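Local atomic coordinates of sulfoquinovosidase (Escherichia coli, PDB entry 5AEE), a protein that hydrolyses sulfoquinovosyl diacylglycerides and simple sulfoquinovosides such as sulfoquinovosyl glycerol, releasing sulfoquinovose for use as a source of carbon and sulfur. Residues R245-P250 with Y464-W469; A404-Y409 with F453-S458. The protein carries 1 engineered substitution. All blocks are in the same frame, centred on the assembly; numbering follows the deposited sequence.

Contact 1. Residues R245-P250 with Y464-W469; sequences RQPELP and YSTMMW. With NSQ (4-nitrophenyl alpha-D-6-sulfoquinovoside), chain E.
Pro247 and Thr466 turn their carbonyl oxygens toward one water, which donates to both, at 2.7 Å from Thr466 O and 2.9 Å from Pro247 O. Two acceptors cannot bond each other, so the water's two protons join them. Beside it the side chains of the two residues cross at about a right angle, with CG of the Pro247 ring 4.0 Å from Thr466 CG2. Thr466 is held in this rotation (chi1 44°) by its hydroxyl, since OG1 is hydrogen-bonded to Phe452 O in the neighbouring strand while the methyl is left to meet the proline.

This is a seam within the catalytic TIM barrel: 245-250 belongs to the loop that leads into the barrel strand 257-260, while the other segment runs from the end of helix 461-464 into strand 468-469. Leu249 and Met467 supply the apolar part. Met467 leaves the backbone with CG anti to N (chi1 169°), then bends twice, bringing its CE methyl to 3.9 Å from Leu249 CD2. At the other end, Gln246 lays CG 3.6 Å from Ser465 O. Its amide faces elsewhere, OE1 accepting from Asn579 ND2 and Gly499 N, and NE2 reaching Gln462 O and Gly497 O; these bonds fix which way the amide is flipped. Within its own segment, Ser465 OG accepts a weak bond from Met467 N. Farther along the strand, the edge of the Trp469 ring meets the substrate analogue, CZ2 lying 3.3 Å from its O2.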
loop_
_atom_site.group_PDB
_atom_site.type_symbol
_atom_site.label_atom_id
_atom_site.label_comp_id
_atom_site.label_asym_id
_atom_site.label_seq_id
_atom_site.Cartn_x
_atom_site.Cartn_y
_atom_site.Cartn_z
ATOM N N ARG A 245 12.599 0.970 7.307
ATOM C CA ARG A 245 13.035 0.138 6.258
ATOM C C ARG A 245 12.538 -1.194 6.651
ATOM O O ARG A 245 12.455 -1.450 7.833
ATOM C CB ARG A 245 14.537 0.078 6.140
ATOM C CG ARG A 245 15.178 1.416 5.853
ATOM C CD ARG A 245 16.338 1.319 4.911
ATOM N NE ARG A 245 16.778 2.689 4.612
ATOM C CZ ARG A 245 17.860 3.287 5.088
ATOM N NH1 ARG A 245 18.691 2.651 5.892
ATOM N NH2 ARG A 245 18.127 4.536 4.708
ATOM N N GLN A 246 12.157 -2.003 5.643
ATOM C CA GLN A 246 11.574 -3.267 5.884
ATOM C C GLN A 246 12.643 -4.304 6.103
ATOM O O GLN A 246 13.768 -4.190 5.575
ATOM C CB GLN A 246 10.723 -3.705 4.674
ATOM C CG GLN A 246 9.550 -2.788 4.359
ATOM C CD GLN A 246 9.878 -1.703 3.359
ATOM O OE1 GLN A 246 10.179 -2.000 2.196
ATOM N NE2 GLN A 246 9.895 -0.447 3.798
ATOM N N PRO A 247 12.313 -5.354 6.805
ATOM C CA PRO A 247 13.335 -6.398 6.916
ATOM C C PRO A 247 13.519 -7.148 5.600
ATOM O O PRO A 247 12.726 -6.980 4.658
ATOM C CB PRO A 247 12.764 -7.355 7.932
ATOM C CG PRO A 247 11.568 -6.722 8.534
ATOM C CD PRO A 247 11.155 -5.544 7.705
ATOM N N GLU A 248 14.527 -8.001 5.555
ATOM C CA GLU A 248 14.655 -8.942 4.488
ATOM C C GLU A 248 13.527 -9.961 4.570
ATOM O O GLU A 248 13.122 -10.343 5.666
ATOM C CB GLU A 248 16.014 -9.641 4.590
ATOM C CG GLU A 248 17.142 -8.753 4.131
ATOM C CD GLU A 248 18.476 -9.369 4.200
ATOM O OE1 GLU A 248 18.605 -10.577 4.514
ATOM O OE2 GLU A 248 19.406 -8.621 3.985
ATOM N N LEU A 249 13.096 -10.471 3.408
ATOM C CA LEU A 249 12.087 -11.468 3.313
ATOM C C LEU A 249 12.678 -12.774 3.785
ATOM O O LEU A 249 13.876 -12.971 3.642
ATOM C CB LEU A 249 11.594 -11.682 1.895
ATOM C CG LEU A 249 10.845 -10.478 1.396
ATOM C CD1 LEU A 249 10.562 -10.687 -0.065
ATOM C CD2 LEU A 249 9.564 -10.262 2.173
ATOM N N PRO A 250 11.852 -13.652 4.304
ATOM C CA PRO A 250 12.372 -15.035 4.569
ATOM C C PRO A 250 12.737 -15.710 3.272
ATOM O O PRO A 250 12.053 -15.525 2.253
ATOM C CB PRO A 250 11.175 -15.748 5.189
ATOM C CG PRO A 250 10.318 -14.628 5.716
ATOM C CD PRO A 250 10.438 -13.530 4.699
ATOM N N TYR A 464 7.132 -1.412 9.979
ATOM C CA TYR A 464 6.430 -2.497 10.633
ATOM C C TYR A 464 5.744 -3.502 9.691
ATOM O O TYR A 464 5.458 -4.618 10.106
ATOM C CB TYR A 464 5.427 -1.917 11.618
ATOM C CG TYR A 464 6.127 -1.126 12.674
ATOM C CD1 TYR A 464 7.089 -1.720 13.447
ATOM C CD2 TYR A 464 5.842 0.211 12.902
ATOM C CE1 TYR A 464 7.775 -1.019 14.402
ATOM C CE2 TYR A 464 6.535 0.911 13.873
ATOM C CZ TYR A 464 7.469 0.271 14.625
ATOM O OH TYR A 464 8.145 0.909 15.634
ATOM N N SER A 465 5.500 -3.161 8.446
ATOM C CA SER A 465 4.853 -4.164 7.505
ATOM C C SER A 465 5.893 -4.875 6.682
ATOM O O SER A 465 6.605 -4.273 5.889
ATOM C CB SER A 465 3.759 -3.561 6.605
ATOM O OG SER A 465 3.270 -4.561 5.692
ATOM N N THR A 466 6.053 -6.180 6.928
ATOM C CA THR A 466 7.029 -6.922 6.214
ATOM C C THR A 466 6.728 -7.066 4.717
ATOM O O THR A 466 7.635 -7.355 3.931
ATOM C CB THR A 466 7.200 -8.336 6.869
ATOM O OG1 THR A 466 5.903 -8.905 7.188
ATOM C CG2 THR A 466 7.890 -8.232 8.187
ATOM N N MET A 467 5.487 -6.839 4.278
ATOM C CA MET A 467 5.103 -6.999 2.856
ATOM C C MET A 467 3.765 -6.357 2.666
ATOM O O MET A 467 2.870 -6.507 3.538
ATOM C CB MET A 467 5.014 -8.460 2.491
ATOM C CG MET A 467 4.384 -8.756 1.150
ATOM S SD MET A 467 5.310 -8.250 -0.327
ATOM C CE MET A 467 6.617 -9.506 -0.295
ATOM N N MET A 468 3.634 -5.550 1.630
ATOM C CA MET A 468 2.316 -5.071 1.240
ATOM C C MET A 468 1.750 -5.960 0.122
ATOM O O MET A 468 2.510 -6.454 -0.713
ATOM C CB MET A 468 2.384 -3.649 0.725
ATOM C CG MET A 468 3.038 -2.721 1.692
ATOM S SD MET A 468 2.444 -2.676 3.374
ATOM C CE MET A 468 0.682 -2.375 3.232
ATOM N N TRP A 469 0.420 -6.151 0.097
ATOM C CA TRP A 469 -0.216 -6.664 -1.095
ATOM C C TRP A 469 -1.199 -5.596 -1.591
ATOM O O TRP A 469 -1.654 -4.788 -0.808
ATOM C CB TRP A 469 -0.788 -8.061 -0.986
ATOM C CG TRP A 469 -2.239 -8.194 -0.709
ATOM C CD1 TRP A 469 -3.227 -8.369 -1.654
ATOM C CD2 TRP A 469 -2.876 -8.172 0.533
ATOM N NE1 TRP A 469 -4.425 -8.429 -1.057
ATOM C CE2 TRP A 469 -4.263 -8.336 0.288
ATOM C CE3 TRP A 469 -2.429 -8.014 1.861
ATOM C CZ2 TRP A 469 -5.193 -8.340 1.282
ATOM C CZ3 TRP A 469 -3.369 -8.071 2.876
ATOM C CH2 TRP A 469 -4.742 -8.199 2.580
HETATM O O12 NSQ E . -13.213 -10.215 4.801
HETATM S S10 NSQ E . -12.952 -11.625 4.424
HETATM O O13 NSQ E . -12.984 -12.640 5.500
HETATM O O11 NSQ E . -13.824 -11.944 3.295
HETATM C C6 NSQ E . -11.332 -11.758 3.859
HETATM C C5 NSQ E . -10.973 -10.913 2.644
HETATM O O5 NSQ E . -10.839 -9.559 3.184
HETATM C C1 NSQ E . -10.292 -8.587 2.345
HETATM C C2 NSQ E . -8.963 -9.060 1.717
HETATM O O2 NSQ E . -8.505 -8.001 0.923
HETATM C C3 NSQ E . -9.201 -10.363 0.984
HETATM O O3 NSQ E . -8.035 -10.851 0.357
HETATM C C4 NSQ E . -9.713 -11.427 1.926
HETATM O O4 NSQ E . -10.009 -12.629 1.152
HETATM O O1 NSQ E . -11.296 -8.379 1.352
HETATM C C25 NSQ E . -12.369 -7.669 1.720
HETATM C C26 NSQ E . -12.203 -6.345 2.159
HETATM C C27 NSQ E . -13.304 -5.667 2.592
HETATM C C28 NSQ E . -14.560 -6.259 2.518
HETATM N N32 NSQ E . -15.659 -5.537 3.023
HETATM O O33 NSQ E . -16.712 -6.171 3.326
HETATM O O34 NSQ E . -15.521 -4.306 3.350
HETATM C C29 NSQ E . -14.683 -7.580 2.097
HETATM C C30 NSQ E . -13.574 -8.296 1.684
HETATM O O HOH W 1 10.006 -7.966 5.108
#

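Contact 2. Residues A404-Y409 with F453-S458; sequences ADFGEY and FMRAGS. With NSQ (4-nitrophenyl alpha-D-6-sulfoquinovoside), chain E.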
loop_
_atom_site.group_PDB
_atom_site.type_symbol
_atom_site.label_atom_id
_atom_site.label_comp_id
_atom_site.label_asym_id
_atom_site.label_seq_id
_atom_site.Cartn_x
_atom_site.Cartn_y
_atom_site.Cartn_z
ATOM N N ALA A 404 -2.300 -10.190 7.193
ATOM C CA ALA A 404 -2.746 -9.281 8.244
ATOM C C ALA A 404 -3.539 -8.156 7.598
ATOM O O ALA A 404 -2.956 -7.162 7.081
ATOM C CB ALA A 404 -1.599 -8.709 8.970
ATOM N N ASP A 405 -4.866 -8.299 7.680
ATOM C CA ASP A 405 -5.775 -7.590 6.791
ATOM C C ASP A 405 -6.403 -6.465 7.552
ATOM O O ASP A 405 -6.246 -6.366 8.740
ATOM C CB ASP A 405 -6.763 -8.579 6.225
ATOM C CG ASP A 405 -7.627 -8.029 5.110
ATOM O OD1 ASP A 405 -7.300 -7.012 4.463
ATOM O OD2 ASP A 405 -8.619 -8.711 4.822
ATOM N N PHE A 406 -7.051 -5.570 6.824
ATOM C CA PHE A 406 -7.859 -4.498 7.333
ATOM C C PHE A 406 -6.987 -3.534 8.092
ATOM O O PHE A 406 -5.772 -3.567 7.904
ATOM C CB PHE A 406 -9.122 -4.940 8.130
ATOM C CG PHE A 406 -10.160 -5.562 7.293
ATOM C CD1 PHE A 406 -10.132 -6.903 7.036
ATOM C CD2 PHE A 406 -11.195 -4.776 6.763
ATOM C CE1 PHE A 406 -11.099 -7.464 6.196
ATOM C CE2 PHE A 406 -12.193 -5.338 5.993
ATOM C CZ PHE A 406 -12.103 -6.668 5.659
ATOM N N GLY A 407 -7.568 -2.647 8.908
ATOM C CA GLY A 407 -6.820 -1.493 9.437
ATOM C C GLY A 407 -7.421 -0.181 8.899
ATOM O O GLY A 407 -7.071 0.896 9.403
ATOM N N GLU A 408 -8.270 -0.274 7.874
ATOM C CA GLU A 408 -8.882 0.950 7.207
ATOM C C GLU A 408 -10.304 1.311 7.634
ATOM O O GLU A 408 -10.931 2.264 7.072
ATOM C CB GLU A 408 -8.871 0.763 5.679
ATOM C CG GLU A 408 -9.959 -0.126 5.067
ATOM C CD GLU A 408 -9.738 -1.615 5.257
ATOM O OE1 GLU A 408 -8.741 -2.018 5.884
ATOM O OE2 GLU A 408 -10.559 -2.380 4.742
ATOM N N TYR A 409 -10.832 0.604 8.614
ATOM C CA TYR A 409 -12.271 0.611 8.858
ATOM C C TYR A 409 -12.675 1.280 10.118
ATOM O O TYR A 409 -13.843 1.145 10.489
ATOM C CB TYR A 409 -12.758 -0.823 9.018
ATOM C CG TYR A 409 -13.900 -1.363 8.166
ATOM C CD1 TYR A 409 -13.625 -1.944 6.937
ATOM C CD2 TYR A 409 -15.216 -1.456 8.664
ATOM C CE1 TYR A 409 -14.637 -2.554 6.168
ATOM C CE2 TYR A 409 -16.241 -2.070 7.915
ATOM C CZ TYR A 409 -15.938 -2.613 6.643
ATOM O OH TYR A 409 -16.891 -3.272 5.820
ATOM N N PHE A 453 1.618 -10.114 5.438
ATOM C CA PHE A 453 1.421 -9.174 4.370
ATOM C C PHE A 453 0.184 -8.420 4.649
ATOM O O PHE A 453 -0.746 -8.958 5.173
ATOM C CB PHE A 453 1.454 -9.856 2.948
ATOM C CG PHE A 453 0.667 -11.119 2.825
ATOM C CD1 PHE A 453 1.192 -12.310 3.273
ATOM C CD2 PHE A 453 -0.575 -11.133 2.263
ATOM C CE1 PHE A 453 0.453 -13.477 3.128
ATOM C CE2 PHE A 453 -1.321 -12.291 2.130
ATOM C CZ PHE A 453 -0.787 -13.469 2.571
ATOM N N MET A 454 0.174 -7.142 4.268
ATOM C CA MET A 454 -0.865 -6.246 4.677
ATOM C C MET A 454 -1.374 -5.455 3.509
ATOM O O MET A 454 -0.701 -5.272 2.499
ATOM C CB MET A 454 -0.288 -5.157 5.680
ATOM C CG MET A 454 0.197 -5.850 6.964
ATOM S SD MET A 454 0.670 -4.655 8.237
ATOM C CE MET A 454 -0.929 -4.414 8.979
ATOM N N ARG A 455 -2.564 -4.969 3.697
ATOM C CA ARG A 455 -3.303 -4.210 2.648
ATOM C C ARG A 455 -3.315 -2.759 3.085
ATOM O O ARG A 455 -2.692 -1.920 2.444
ATOM C CB ARG A 455 -4.720 -4.824 2.537
ATOM C CG ARG A 455 -5.717 -4.100 1.648
ATOM C CD ARG A 455 -6.928 -4.949 1.325
ATOM N NE ARG A 455 -7.789 -5.166 2.500
ATOM C CZ ARG A 455 -8.832 -4.454 2.857
ATOM N NH1 ARG A 455 -9.290 -3.411 2.136
ATOM N NH2 ARG A 455 -9.472 -4.808 3.968
ATOM N N ALA A 456 -4.020 -2.471 4.166
ATOM C CA ALA A 456 -4.013 -1.126 4.737
ATOM C C ALA A 456 -2.607 -0.731 5.207
ATOM O O ALA A 456 -1.816 -1.579 5.688
ATOM C CB ALA A 456 -5.018 -0.982 5.855
ATOM N N GLY A 457 -2.302 0.540 5.091
ATOM C CA GLY A 457 -1.052 1.029 5.665
ATOM C C GLY A 457 -1.160 2.478 5.978
ATOM O O GLY A 457 -2.117 3.094 5.559
ATOM N N SER A 458 -0.181 2.966 6.752
ATOM C CA SER A 458 -0.046 4.375 7.100
ATOM C C SER A 458 1.418 4.622 7.450
ATOM O O SER A 458 2.231 3.681 7.482
ATOM C CB SER A 458 -0.988 4.764 8.284
ATOM O OG SER A 458 -0.658 4.113 9.516
HETATM O O12 NSQ E . -13.213 -10.215 4.801
HETATM S S10 NSQ E . -12.952 -11.625 4.424
HETATM O O13 NSQ E . -12.984 -12.640 5.500
HETATM O O11 NSQ E . -13.824 -11.944 3.295
HETATM C C6 NSQ E . -11.332 -11.758 3.859
HETATM C C5 NSQ E . -10.973 -10.913 2.644
HETATM O O5 NSQ E . -10.839 -9.559 3.184
HETATM C C1 NSQ E . -10.292 -8.587 2.345
HETATM C C2 NSQ E . -8.963 -9.060 1.717
HETATM O O2 NSQ E . -8.505 -8.001 0.923
HETATM C C3 NSQ E . -9.201 -10.363 0.984
HETATM O O3 NSQ E . -8.035 -10.851 0.357
HETATM C C4 NSQ E . -9.713 -11.427 1.926
HETATM O O4 NSQ E . -10.009 -12.629 1.152
HETATM O O1 NSQ E . -11.296 -8.379 1.352
HETATM C C25 NSQ E . -12.369 -7.669 1.720
HETATM C C26 NSQ E . -12.203 -6.345 2.159
HETATM C C27 NSQ E . -13.304 -5.667 2.592
HETATM C C28 NSQ E . -14.560 -6.259 2.518
HETATM N N32 NSQ E . -15.659 -5.537 3.023
HETATM O O33 NSQ E . -16.712 -6.171 3.326
HETATM O O34 NSQ E . -15.521 -4.306 3.350
HETATM C C29 NSQ E . -14.683 -7.580 2.097
HETATM C C30 NSQ E . -13.574 -8.296 1.684
HETATM O O HOH W 2 -3.877 -4.717 6.248
#
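The guanidinium of Arg455 is enclosed on both faces and at its edges: Glu408 OE1 lies over one face, carbon C26 of the ligand's nitrophenyl ring over the opposite one, and Asp405 and Phe406 meet its rim. Arg455 NH2 stands 3.2 Å above the centre of the Phe406 ring, with the two planes 89° apart, an edge-on cation-pi contact. The site lies where the parallel strands 401-404 and 451-454 of the TIM barrel run out into loops, the usual place for catalytic residues in this fold.

A single oxygen of Asp405, the nucleophile, is gripped side-on: the Arg455 chain leaves with CG anti to the backbone N (chi1 173°) and bends at chi3, bringing NE and NH2 onto OD1. Arg455 NE reaches Asp405 OD1 at 2.7 Å (165°), almost along the C-O axis, whereas Arg455 NH2 approaches the same oxygen from above the carboxylate plane. The other oxygen, Asp405 OD2, is hydrogen-bonded to Tyr333 OH and lies 3.0 Å from C1 of the ligand, consistent with attack on the anomeric carbon. Glu408, probably also an active-site residue, gives OE2 to Arg455 NH2 at 2.8 Å on the syn side, and NH1 adds a weak bond to the same oxygen while forming a salt bridge with Glu152. With an alanine at Arg455, Asp405 OD1 would probably lose its two strong donors and its carboxylate be held less firmly, leaving Glu408 and Glu152 without the cation between them and the Phe406 face without its cation.

Tyr409 OH donates to the nitro oxygen O34 of the ligand at 3.0 Å. Ala404 N bonds to Phe453 O at 2.8 Å, and one water joins the loops, donating to Ala404 O (2.7 Å) and Phe406 O while accepting from Arg455 N.

In the fold
Contacts 1 and 2 lie about 13 Å apart, centre to centre, and join where barrel strands 451-454 and 468-469 run side by side. Met454 of contact 2 probably hydrogen-bonds to both neighbours of Met468: its O accepts from Trp469 N at 2.8 Å, and its N donates to Met467 O at 2.9 Å. The Trp469 ring packs against contact 2, its CZ3 3.3 Å from Arg455 N. Contact 2 supplies four pocket residues, Asp405, Phe406, Tyr409 and Arg455, whereas contact 1 reaches the ligand through Trp469; the side chain of Ser465 is about 11 Å from that of Asp405. Strand 468-469 leads on to Asn472, an engineered replacement at what is probably the proton-donor position.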